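PDB 6E1R: tailspike protein from Acinetobacter phage vB_ApiP_P1, which probably binds and cleaves the capsular polysaccharide of Acinetobacter baumannii as part of a trimeric phage tailspike. Local coordinates for residues 91-97 and 115-121; 141-147 and 168-174; 483-489 and 502-508; 514-520 and 531-537. All coordinates share one frame; numbering follows the deposited sequence.

Contact 1. Residues 91-97 and 115-121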
# COMPACT_ATOMS: atom_id res chain seq x y z
N SER A 91 2.17 43.24 19.24
CA SER A 91 1.12 42.26 19.47
C SER A 91 0.56 41.67 18.18
O SER A 91 -0.13 40.65 18.23
CB SER A 91 -0.02 42.89 20.27
OG SER A 91 0.42 43.33 21.54
N ASP A 92 0.84 42.28 17.03
CA ASP A 92 0.30 41.81 15.76
C ASP A 92 1.38 41.82 14.69
O ASP A 92 2.26 42.69 14.68
CB ASP A 92 -0.89 42.64 15.30
CG ASP A 92 -1.48 42.14 14.01
OD1 ASP A 92 -1.28 42.80 12.96
OD2 ASP A 92 -2.11 41.06 14.03
N HIS A 93 1.31 40.84 13.79
CA HIS A 93 2.23 40.73 12.67
C HIS A 93 1.50 40.49 11.35
O HIS A 93 2.08 39.94 10.41
CB HIS A 93 3.24 39.60 12.92
CG HIS A 93 3.83 39.61 14.29
ND1 HIS A 93 3.29 38.90 15.34
CD2 HIS A 93 4.91 40.25 14.80
CE1 HIS A 93 4.01 39.09 16.43
NE2 HIS A 93 5.00 39.92 16.13
N SER A 94 0.23 40.90 11.27
CA SER A 94 -0.58 40.60 10.09
C SER A 94 -0.06 41.31 8.85
O SER A 94 0.25 40.68 7.83
CB SER A 94 -2.04 40.98 10.35
OG SER A 94 -2.52 40.40 11.55
N ALA A 95 0.06 42.64 8.92
CA ALA A 95 0.53 43.40 7.77
C ALA A 95 1.96 43.01 7.40
O ALA A 95 2.32 43.05 6.21
CB ALA A 95 0.45 44.90 8.06
N ALA A 96 2.77 42.63 8.38
CA ALA A 96 4.13 42.18 8.09
C ALA A 96 4.10 40.85 7.33
O ALA A 96 4.88 40.65 6.39
CB ALA A 96 4.93 42.05 9.38
N LEU A 97 3.22 39.93 7.74
CA LEU A 97 3.13 38.66 7.04
C LEU A 97 2.62 38.85 5.61
O LEU A 97 3.12 38.21 4.68
CB LEU A 97 2.22 37.70 7.81
CG LEU A 97 2.08 36.28 7.24
CD1 LEU A 97 3.44 35.59 7.17
CD2 LEU A 97 1.10 35.46 8.07
N PHE A 115 10.46 33.76 14.09
CA PHE A 115 9.89 33.82 15.43
C PHE A 115 8.38 33.67 15.31
O PHE A 115 7.79 33.89 14.25
CB PHE A 115 10.26 35.12 16.16
CG PHE A 115 9.54 36.34 15.66
CD1 PHE A 115 10.00 37.04 14.56
CD2 PHE A 115 8.40 36.80 16.31
CE1 PHE A 115 9.33 38.16 14.10
CE2 PHE A 115 7.74 37.92 15.87
CZ PHE A 115 8.20 38.61 14.76
N ASP A 116 7.76 33.28 16.43
CA ASP A 116 6.33 32.98 16.41
C ASP A 116 5.52 34.24 16.14
O ASP A 116 5.71 35.27 16.81
CB ASP A 116 5.90 32.35 17.74
CG ASP A 116 6.57 31.01 17.99
OD1 ASP A 116 6.99 30.36 17.00
OD2 ASP A 116 6.68 30.60 19.16
N LEU A 117 4.62 34.16 15.17
CA LEU A 117 3.82 35.30 14.76
C LEU A 117 2.42 35.23 15.37
O LEU A 117 1.90 34.15 15.66
CB LEU A 117 3.71 35.35 13.23
CG LEU A 117 5.03 35.45 12.47
CD1 LEU A 117 4.79 35.58 10.98
CD2 LEU A 117 5.85 36.62 12.98
N ARG A 118 1.82 36.40 15.55
CA ARG A 118 0.45 36.54 16.03
C ARG A 118 -0.27 37.50 15.10
O ARG A 118 0.19 38.64 14.91
CB ARG A 118 0.42 37.04 17.47
CG ARG A 118 1.17 36.14 18.45
CD ARG A 118 1.07 36.66 19.88
NE ARG A 118 -0.26 36.46 20.44
CZ ARG A 118 -0.66 35.33 21.02
NH1 ARG A 118 0.16 34.29 21.10
NH2 ARG A 118 -1.89 35.23 21.51
N VAL A 119 -1.38 37.06 14.52
CA VAL A 119 -2.07 37.80 13.48
C VAL A 119 -3.54 37.94 13.84
O VAL A 119 -4.15 37.01 14.39
CB VAL A 119 -1.91 37.13 12.09
CG1 VAL A 119 -0.45 37.14 11.67
CG2 VAL A 119 -2.45 35.71 12.11
N ASN A 120 -4.12 39.10 13.54
CA ASN A 120 -5.54 39.34 13.72
C ASN A 120 -6.25 39.61 12.40
O ASN A 120 -7.47 39.82 12.39
CB ASN A 120 -5.79 40.52 14.67
CG ASN A 120 -5.29 41.84 14.12
OD1 ASN A 120 -4.50 41.88 13.18
ND2 ASN A 120 -5.76 42.94 14.70
N THR A 121 -5.51 39.63 11.29
CA THR A 121 -6.08 39.81 9.96
C THR A 121 -5.54 38.72 9.04
O THR A 121 -4.38 38.32 9.15
CB THR A 121 -5.73 41.20 9.40
OG1 THR A 121 -6.25 42.21 10.28
CG2 THR A 121 -6.31 41.39 8.01
O HOH W 1 -0.92 39.16 20.71
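His93, at the N-cap position of helix 94-106, lies against strand 117-119, one of the early strands of the right-handed parallel beta-helix usual in phage tailspikes. Its CB and CG pass beside Leu117 CD2, and that methyl sits over one face of the imidazole, 4.1 Å from the ring centroid, a CH-pi contact. With CG anti to the carbonyl carbon (chi1 -46°), ND1 is brought to the strand backbone. It lies 2.9 Å from Arg118 N, in a nearly straight bond (169°), and 3.1 Å from Arg118 O. Because the peptide N-H of Arg118 can only donate, ND1 most simply accepts there; the bent bond to Arg118 O would need a proton on ND1. The backbone N of His93 also reaches Arg118 O, nearly in line with the carbonyl. CE1 has Arg118 N and Phe115 CE2 as its nearest neighbours across the contact. Farther out, CD2 and NE2 meet CE2 and CZ of Phe115, whose ring turns its edge to the imidazole in an offset edge-to-face pair, planes at 75°; NE2 has a weak bond to Asp87 O.

On the other flank Asp92 forms an Asx turn, its OD1 accepting from Ser94 N. Asp92 OD2 takes two donors: Ser94 OG, through the syn lone pair, and Asn120 N at 2.8 Å. Within the first turn of the helix, Leu97 CD1 touches Leu117 CD1 at 4.0 Å. At the solvent-facing margin a water joins Ser91 O to Arg118 NE. The buried Ser94 OG accepts from Thr121 N at 3.1 Å.

Contact 2. Residues 141-147 and 168-174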
# COMPACT_ATOMS: atom_id res chain seq x y z
N SER A 141 7.43 23.65 17.38
CA SER A 141 7.79 24.16 16.07
C SER A 141 7.41 25.64 15.96
O SER A 141 6.68 26.19 16.79
CB SER A 141 7.11 23.34 14.97
OG SER A 141 5.71 23.37 15.11
N ARG A 142 7.93 26.28 14.92
CA ARG A 142 7.59 27.67 14.64
C ARG A 142 6.09 27.82 14.43
O ARG A 142 5.52 27.20 13.54
CB ARG A 142 8.36 28.15 13.41
CG ARG A 142 8.09 29.59 13.02
CD ARG A 142 8.66 30.57 14.05
NE ARG A 142 10.09 30.39 14.27
CZ ARG A 142 10.63 30.04 15.44
NH1 ARG A 142 9.85 29.84 16.50
NH2 ARG A 142 11.94 29.89 15.55
N SER A 143 5.46 28.65 15.26
CA SER A 143 4.01 28.72 15.33
C SER A 143 3.49 30.05 14.80
O SER A 143 4.18 31.07 14.85
CB SER A 143 3.52 28.52 16.77
OG SER A 143 3.83 29.64 17.58
N ILE A 144 2.26 30.02 14.29
CA ILE A 144 1.52 31.21 13.89
C ILE A 144 0.16 31.15 14.59
O ILE A 144 -0.62 30.22 14.35
CB ILE A 144 1.33 31.30 12.37
CG1 ILE A 144 2.68 31.31 11.65
CG2 ILE A 144 0.53 32.54 12.00
CD1 ILE A 144 2.59 31.54 10.16
N THR A 145 -0.12 32.13 15.43
CA THR A 145 -1.33 32.17 16.24
C THR A 145 -2.30 33.21 15.68
O THR A 145 -1.89 34.32 15.32
CB THR A 145 -1.01 32.48 17.70
OG1 THR A 145 -0.03 31.55 18.18
CG2 THR A 145 -2.26 32.36 18.56
N ALA A 146 -3.58 32.84 15.62
CA ALA A 146 -4.63 33.74 15.16
C ALA A 146 -5.30 34.36 16.39
O ALA A 146 -5.93 33.66 17.18
CB ALA A 146 -5.65 32.99 14.30
N THR A 147 -5.15 35.68 16.53
CA THR A 147 -5.70 36.41 17.66
C THR A 147 -7.14 36.87 17.42
O THR A 147 -7.67 37.63 18.23
CB THR A 147 -4.82 37.62 17.99
OG1 THR A 147 -4.66 38.43 16.82
CG2 THR A 147 -3.45 37.16 18.47
N LYS A 168 6.96 22.61 8.39
CA LYS A 168 7.27 22.66 9.82
C LYS A 168 6.77 23.96 10.45
O LYS A 168 7.54 24.76 10.99
CB LYS A 168 8.77 22.45 10.04
CG LYS A 168 9.26 21.15 9.42
CD LYS A 168 10.77 21.01 9.44
CE LYS A 168 11.19 19.69 8.82
NZ LYS A 168 12.67 19.57 8.68
N LEU A 169 5.46 24.16 10.36
CA LEU A 169 4.79 25.31 10.95
C LEU A 169 3.63 24.83 11.81
O LEU A 169 2.97 23.85 11.48
CB LEU A 169 4.27 26.27 9.86
CG LEU A 169 5.34 26.99 9.04
CD1 LEU A 169 4.71 27.78 7.90
CD2 LEU A 169 6.16 27.91 9.93
N MSE A 170 3.39 25.54 12.91
CA MSE A 170 2.29 25.20 13.80
C MSE A 170 1.25 26.31 13.78
O MSE A 170 1.59 27.49 13.71
CB MSE A 170 2.81 24.97 15.22
CG MSE A 170 1.76 24.45 16.19
SE MSE A 170 2.55 23.87 17.87
CE MSE A 170 0.94 23.21 18.76
N PHE A 171 -0.02 25.93 13.84
CA PHE A 171 -1.12 26.88 13.77
C PHE A 171 -1.92 26.81 15.07
O PHE A 171 -2.39 25.73 15.45
CB PHE A 171 -2.01 26.60 12.56
CG PHE A 171 -1.27 26.60 11.26
CD1 PHE A 171 -1.07 27.77 10.56
CD2 PHE A 171 -0.77 25.42 10.73
CE1 PHE A 171 -0.38 27.78 9.36
CE2 PHE A 171 -0.08 25.41 9.53
CZ PHE A 171 0.11 26.60 8.85
N LYS A 172 -2.06 27.95 15.74
CA LYS A 172 -2.77 28.04 17.00
C LYS A 172 -3.84 29.12 16.91
O LYS A 172 -3.96 29.83 15.91
CB LYS A 172 -1.82 28.33 18.17
CG LYS A 172 -0.69 27.33 18.34
CD LYS A 172 0.18 27.70 19.53
CE LYS A 172 1.27 26.67 19.76
NZ LYS A 172 2.14 27.03 20.92
N ALA A 173 -4.62 29.25 17.98
CA ALA A 173 -5.63 30.29 18.11
C ALA A 173 -5.56 30.86 19.52
O ALA A 173 -5.44 30.11 20.49
CB ALA A 173 -7.04 29.75 17.83
N SER A 174 -5.61 32.19 19.62
CA SER A 174 -5.54 32.82 20.93
C SER A 174 -6.77 32.49 21.77
O SER A 174 -6.67 32.33 22.99
CB SER A 174 -5.39 34.33 20.78
OG SER A 174 -6.60 34.93 20.35
O HOH W 2 -7.59 37.23 21.42
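Five backbone hydrogen bonds join residues 142-146 to residues 170-174 in parallel register. Ile144 N to Met170 O is the shortest, 2.7 Å, and runs nearly straight out from the carbonyl. Met170 N returns to Arg142 O at 2.8 Å, Lys172 N to Ile144 O and Ala146 N to Lys172 O are both 3.0 Å, and Ser174 N to Ala146 O is the straightest at 175°. In the last two the donor stands above the carbonyl plane. The alternation, with Ile144 and Ala146 each using both N and O, is the signature of parallel pairing, and the strand axes diverge by 24°. At the C-terminal end of both strands, a water bridges Thr147 O and Ser174 OG.

Paired side chains fall on the same face of the sheet. On one face, Ser143 lies beside selenomethionine Met170, CB to CB, and Thr145 OG1 rests 3.7 Å from Lys172 CB. The lysine chain stays extended beyond CG, which carries its CE to Ser143 CB. Thr145 CG2, anti to its own backbone N (its OG1 at chi1 -54°), points instead to the peptide between Ala173 and Ser174. On the face of Ile144, Phe171 and Ala146, Arg142 CG meets Leu169 CD2 at the N-terminal end of the strands; the guanidinium bends away to salt bridges with Asp116 and Asp134.

These are successive rungs of the parallel beta-helix. Strand 117-119 pairs with the other edge of 142-146, strand 199-200 follows 169-173, and Ile152 of strand 151-155 packs against Ile144, Ala146 and Phe171.

Contact 3. Residues 483-489 and 502-508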
# COMPACT_ATOMS: atom_id res chain seq x y z
N ASN A 483 -44.42 -32.65 6.62
CA ASN A 483 -44.56 -33.71 5.63
C ASN A 483 -43.62 -33.45 4.46
O ASN A 483 -43.63 -32.38 3.85
CB ASN A 483 -46.01 -33.79 5.14
CG ASN A 483 -46.97 -34.24 6.22
OD1 ASN A 483 -46.56 -34.87 7.20
ND2 ASN A 483 -48.24 -33.93 6.04
N SER A 484 -42.79 -34.45 4.15
CA SER A 484 -41.73 -34.30 3.16
C SER A 484 -41.72 -35.48 2.21
O SER A 484 -42.14 -36.59 2.57
CB SER A 484 -40.36 -34.16 3.83
OG SER A 484 -39.32 -34.14 2.87
N ALA A 485 -41.24 -35.24 1.00
CA ALA A 485 -41.08 -36.28 -0.01
C ALA A 485 -39.96 -35.88 -0.94
O ALA A 485 -39.81 -34.70 -1.28
CB ALA A 485 -42.38 -36.51 -0.80
N VAL A 486 -39.16 -36.86 -1.36
CA VAL A 486 -38.03 -36.64 -2.25
C VAL A 486 -38.25 -37.43 -3.53
O VAL A 486 -38.79 -38.54 -3.50
CB VAL A 486 -36.69 -37.02 -1.59
CG1 VAL A 486 -36.43 -36.13 -0.39
CG2 VAL A 486 -36.68 -38.48 -1.18
N TYR A 487 -37.86 -36.84 -4.66
CA TYR A 487 -38.02 -37.46 -5.96
C TYR A 487 -36.72 -37.34 -6.74
O TYR A 487 -36.07 -36.29 -6.71
CB TYR A 487 -39.16 -36.81 -6.75
CG TYR A 487 -40.49 -36.79 -6.02
CD1 TYR A 487 -40.78 -35.78 -5.11
CD2 TYR A 487 -41.45 -37.76 -6.24
CE1 TYR A 487 -41.98 -35.74 -4.44
CE2 TYR A 487 -42.66 -37.74 -5.57
CZ TYR A 487 -42.92 -36.73 -4.67
OH TYR A 487 -44.12 -36.69 -4.00
N GLU A 488 -36.34 -38.41 -7.43
CA GLU A 488 -35.14 -38.44 -8.25
C GLU A 488 -35.57 -38.57 -9.71
O GLU A 488 -36.18 -39.58 -10.08
CB GLU A 488 -34.23 -39.60 -7.84
CG GLU A 488 -32.88 -39.63 -8.53
CD GLU A 488 -31.84 -38.76 -7.83
OE1 GLU A 488 -32.23 -37.79 -7.15
OE2 GLU A 488 -30.63 -39.06 -7.96
N LEU A 489 -35.26 -37.56 -10.52
CA LEU A 489 -35.77 -37.48 -11.88
C LEU A 489 -34.63 -37.34 -12.87
O LEU A 489 -33.72 -36.54 -12.66
CB LEU A 489 -36.75 -36.31 -12.03
CG LEU A 489 -37.89 -36.23 -11.02
CD1 LEU A 489 -38.67 -34.93 -11.19
CD2 LEU A 489 -38.81 -37.44 -11.14
N GLN A 502 -38.73 -41.07 -13.51
CA GLN A 502 -38.58 -41.02 -12.06
C GLN A 502 -37.71 -42.19 -11.61
O GLN A 502 -38.15 -43.34 -11.60
CB GLN A 502 -39.94 -41.06 -11.36
CG GLN A 502 -39.84 -40.98 -9.84
CD GLN A 502 -41.18 -40.70 -9.18
OE1 GLN A 502 -41.90 -39.79 -9.57
NE2 GLN A 502 -41.50 -41.49 -8.16
N ILE A 503 -36.46 -41.89 -11.25
CA ILE A 503 -35.53 -42.93 -10.83
C ILE A 503 -35.98 -43.54 -9.50
O ILE A 503 -35.85 -44.75 -9.28
CB ILE A 503 -34.10 -42.36 -10.73
CG1 ILE A 503 -33.50 -42.18 -12.12
CG2 ILE A 503 -33.22 -43.24 -9.88
CD1 ILE A 503 -32.00 -41.96 -12.09
N GLY A 504 -36.53 -42.72 -8.61
CA GLY A 504 -36.97 -43.23 -7.32
C GLY A 504 -37.68 -42.15 -6.53
O GLY A 504 -37.81 -41.01 -6.98
N SER A 505 -38.14 -42.54 -5.35
CA SER A 505 -38.86 -41.62 -4.47
C SER A 505 -38.81 -42.16 -3.05
O SER A 505 -38.50 -43.33 -2.82
CB SER A 505 -40.31 -41.43 -4.93
OG SER A 505 -41.04 -42.64 -4.80
N ALA A 506 -39.11 -41.28 -2.10
CA ALA A 506 -39.17 -41.65 -0.70
C ALA A 506 -40.03 -40.63 0.04
O ALA A 506 -40.10 -39.46 -0.34
CB ALA A 506 -37.77 -41.73 -0.07
N GLY A 507 -40.68 -41.09 1.10
CA GLY A 507 -41.54 -40.25 1.89
C GLY A 507 -43.01 -40.41 1.55
O GLY A 507 -43.45 -41.43 1.01
N LEU A 508 -43.78 -39.38 1.89
CA LEU A 508 -45.23 -39.38 1.68
C LEU A 508 -45.51 -39.07 0.21
O LEU A 508 -45.78 -37.93 -0.18
CB LEU A 508 -45.90 -38.38 2.62
CG LEU A 508 -45.51 -38.52 4.09
CD1 LEU A 508 -46.18 -37.45 4.93
CD2 LEU A 508 -45.85 -39.91 4.61
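Glu488 O receives two backbone donors from the strand opposite, Ile503 N at 2.6 Å and, weakly, Gly504 N at 3.5 Å. Ile503 and Gly504 thus share one partner, a classic beta bulge in this antiparallel hairpin. Glu488 N is satisfied in turn by Gly504 O, the donor standing 36° out of the carbonyl plane. Beyond the bulge Val486 and Ala506 form a hydrogen-bonded pair: Val486 N to Ala506 O is 2.9 Å and lies in the carbonyl plane, while Ala506 N to Val486 O is 3.1 Å. Leu508 N ends the ladder with a weak bond to Ser484 O.

The bulge swings Ile503 alongside Glu488, pointing the same way, so that Ile503 CB meets Glu488 CG at 3.7 Å. With chi2 bent to 86°, the glutamate turns its carboxylate from the hairpin toward Arg467 of the second subunit, a salt bridge. Val486 CG2 touches Ala506 CB at 3.6 Å. On the other face, Tyr487 CD2 lies near Ser505 CB, and its OH bonds to Pro517 O and Phe519 N.

Strand 465-474 pairs with 484-494 on the side away from 497-507, an edge strand of the sheet within the chain, and Ile503 meets Ile503 of both other subunits.

Contact 4. Residues 514-520 and 531-537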
# COMPACT_ATOMS: atom_id res chain seq x y z
N ALA A 514 -54.37 -35.06 2.57
CA ALA A 514 -54.27 -33.85 1.77
C ALA A 514 -52.92 -33.16 1.96
O ALA A 514 -52.37 -32.58 1.02
CB ALA A 514 -55.41 -32.89 2.10
N SER A 515 -52.38 -33.21 3.17
CA SER A 515 -51.14 -32.51 3.50
C SER A 515 -49.89 -33.28 3.08
O SER A 515 -48.78 -32.85 3.41
CB SER A 515 -51.08 -32.24 5.01
OG SER A 515 -51.12 -33.44 5.75
N HIS A 516 -50.03 -34.38 2.35
CA HIS A 516 -48.85 -35.14 1.93
C HIS A 516 -48.30 -34.59 0.63
O HIS A 516 -49.07 -34.37 -0.32
CB HIS A 516 -49.20 -36.62 1.76
CG HIS A 516 -49.59 -37.30 3.03
ND1 HIS A 516 -49.82 -38.66 3.11
CD2 HIS A 516 -49.78 -36.82 4.28
CE1 HIS A 516 -50.14 -38.98 4.35
NE2 HIS A 516 -50.12 -37.89 5.08
N PRO A 517 -46.99 -34.34 0.54
CA PRO A 517 -46.40 -33.78 -0.70
C PRO A 517 -46.19 -34.84 -1.78
O PRO A 517 -45.07 -35.18 -2.17
CB PRO A 517 -45.08 -33.19 -0.19
CG PRO A 517 -44.70 -34.08 0.94
CD PRO A 517 -45.99 -34.49 1.61
N SER A 518 -47.30 -35.37 -2.28
CA SER A 518 -47.29 -36.47 -3.24
C SER A 518 -47.60 -35.93 -4.63
O SER A 518 -48.68 -35.36 -4.86
CB SER A 518 -48.31 -37.53 -2.85
OG SER A 518 -48.16 -37.89 -1.48
N PHE A 519 -46.66 -36.10 -5.56
CA PHE A 519 -46.80 -35.52 -6.89
C PHE A 519 -46.20 -36.44 -7.94
O PHE A 519 -45.23 -37.16 -7.68
CB PHE A 519 -46.15 -34.13 -6.96
CG PHE A 519 -46.61 -33.19 -5.90
CD1 PHE A 519 -47.82 -32.53 -6.01
CD2 PHE A 519 -45.84 -32.97 -4.76
CE1 PHE A 519 -48.25 -31.67 -5.03
CE2 PHE A 519 -46.27 -32.11 -3.78
CZ PHE A 519 -47.47 -31.46 -3.91
N THR A 520 -46.78 -36.41 -9.13
CA THR A 520 -46.23 -37.03 -10.32
C THR A 520 -45.68 -35.94 -11.24
O THR A 520 -46.29 -34.88 -11.38
CB THR A 520 -47.29 -37.86 -11.06
OG1 THR A 520 -47.79 -38.88 -10.18
CG2 THR A 520 -46.69 -38.52 -12.30
N ALA A 531 -45.75 -30.44 -11.58
CA ALA A 531 -46.12 -31.38 -10.53
C ALA A 531 -47.64 -31.53 -10.51
O ALA A 531 -48.36 -30.53 -10.50
CB ALA A 531 -45.62 -30.91 -9.16
N THR A 532 -48.11 -32.77 -10.50
CA THR A 532 -49.53 -33.08 -10.46
C THR A 532 -49.86 -33.79 -9.15
O THR A 532 -49.23 -34.80 -8.81
CB THR A 532 -49.94 -33.95 -11.65
OG1 THR A 532 -49.58 -33.29 -12.87
CG2 THR A 532 -51.44 -34.21 -11.63
N ALA A 533 -50.84 -33.27 -8.42
CA ALA A 533 -51.19 -33.82 -7.12
C ALA A 533 -51.68 -35.26 -7.26
O ALA A 533 -52.39 -35.61 -8.21
CB ALA A 533 -52.26 -32.96 -6.45
N VAL A 534 -51.31 -36.10 -6.29
CA VAL A 534 -51.61 -37.52 -6.30
C VAL A 534 -52.55 -37.83 -5.15
O VAL A 534 -52.31 -37.39 -4.01
CB VAL A 534 -50.33 -38.37 -6.22
CG1 VAL A 534 -50.66 -39.84 -6.08
CG2 VAL A 534 -49.45 -38.12 -7.44
N GLY A 535 -53.60 -38.59 -5.43
CA GLY A 535 -54.50 -39.03 -4.37
C GLY A 535 -55.29 -37.87 -3.80
O GLY A 535 -55.94 -37.11 -4.53
N SER A 536 -55.24 -37.73 -2.47
CA SER A 536 -55.98 -36.69 -1.77
C SER A 536 -55.18 -35.40 -1.60
O SER A 536 -55.67 -34.47 -0.96
CB SER A 536 -56.42 -37.20 -0.40
OG SER A 536 -57.17 -38.39 -0.51
N THR A 537 -53.97 -35.34 -2.17
CA THR A 537 -53.09 -34.20 -1.95
C THR A 537 -53.74 -32.90 -2.43
O THR A 537 -54.18 -32.80 -3.58
CB THR A 537 -51.76 -34.42 -2.68
OG1 THR A 537 -51.04 -35.49 -2.05
CG2 THR A 537 -50.91 -33.15 -2.65
O HOH W 3 -46.99 -34.09 -13.79
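Backbone bonds define the pairing of Thr520 with Thr532, an antiparallel hydrogen-bonded pair. Thr520 N to Thr532 O and Thr532 N to Thr520 O are both 2.9 Å, each donor lying in the carbonyl plane. Two residues along, past the non-hydrogen-bonded pair of Phe519 and Ala533, Val534 N reaches Ser518 O at 3.1 Å, more bent (141°) and with the donor above the carbonyl plane.

Among side-chain polar groups, Thr537 OG1 stands 2.9 Å from His516 O and 3.0 Å from Val534 O; its one proton can serve either. A water links Thr520 O to Thr532 OG1, whose other partner is Ser448. The OG of Ser518 is held by Leu508 O.

A CA-H...O contact adds to this: Ala514 CA approaches Ser536 O at 3.1 Å.

Apolar packing gathers round Phe519. Its CB lies beside Ala531 CB, and its CE1 meets Thr537 CG2 at 3.9 Å, the two side chains crossing at about a right angle, while Thr532 O comes to the ring's edge. Phe443 and Phe541 also meet this ring. On the other side of the strand, Val534 CG2, anti to its own carbonyl carbon (CG1 at chi1 174°), comes against Thr520 OG1.

An inverse gamma turn centred on Pro517 precedes strand 519-523, and a type II' turn, 534-537, follows strand 528-533, in a beta hairpin of the C-terminal beta-sheet domain.

In the fold
Contacts 1 and 2 lie toward one end of the elongated chain, contacts 3 and 4 toward the other, with centres 81 to 92 Å apart between the pairs. Contacts 1 and 2 share a run of parallel strands, 117-119 beside 142-146, whose bonds Leu117 O to Thr145 N and Val119 O to Thr147 N join them. Contact 2 is mostly buried and held chiefly by backbone hydrogen bonds, whereas contact 1 is partly exposed and relies largely on side-chain polar groups at a helix start. Contacts 3 and 4 are antiparallel hairpins in two sheets that touch one another directly. Contact 3 meets both other subunits, contact 2 meets the second subunit, and contacts 1 and 4 meet no other chain.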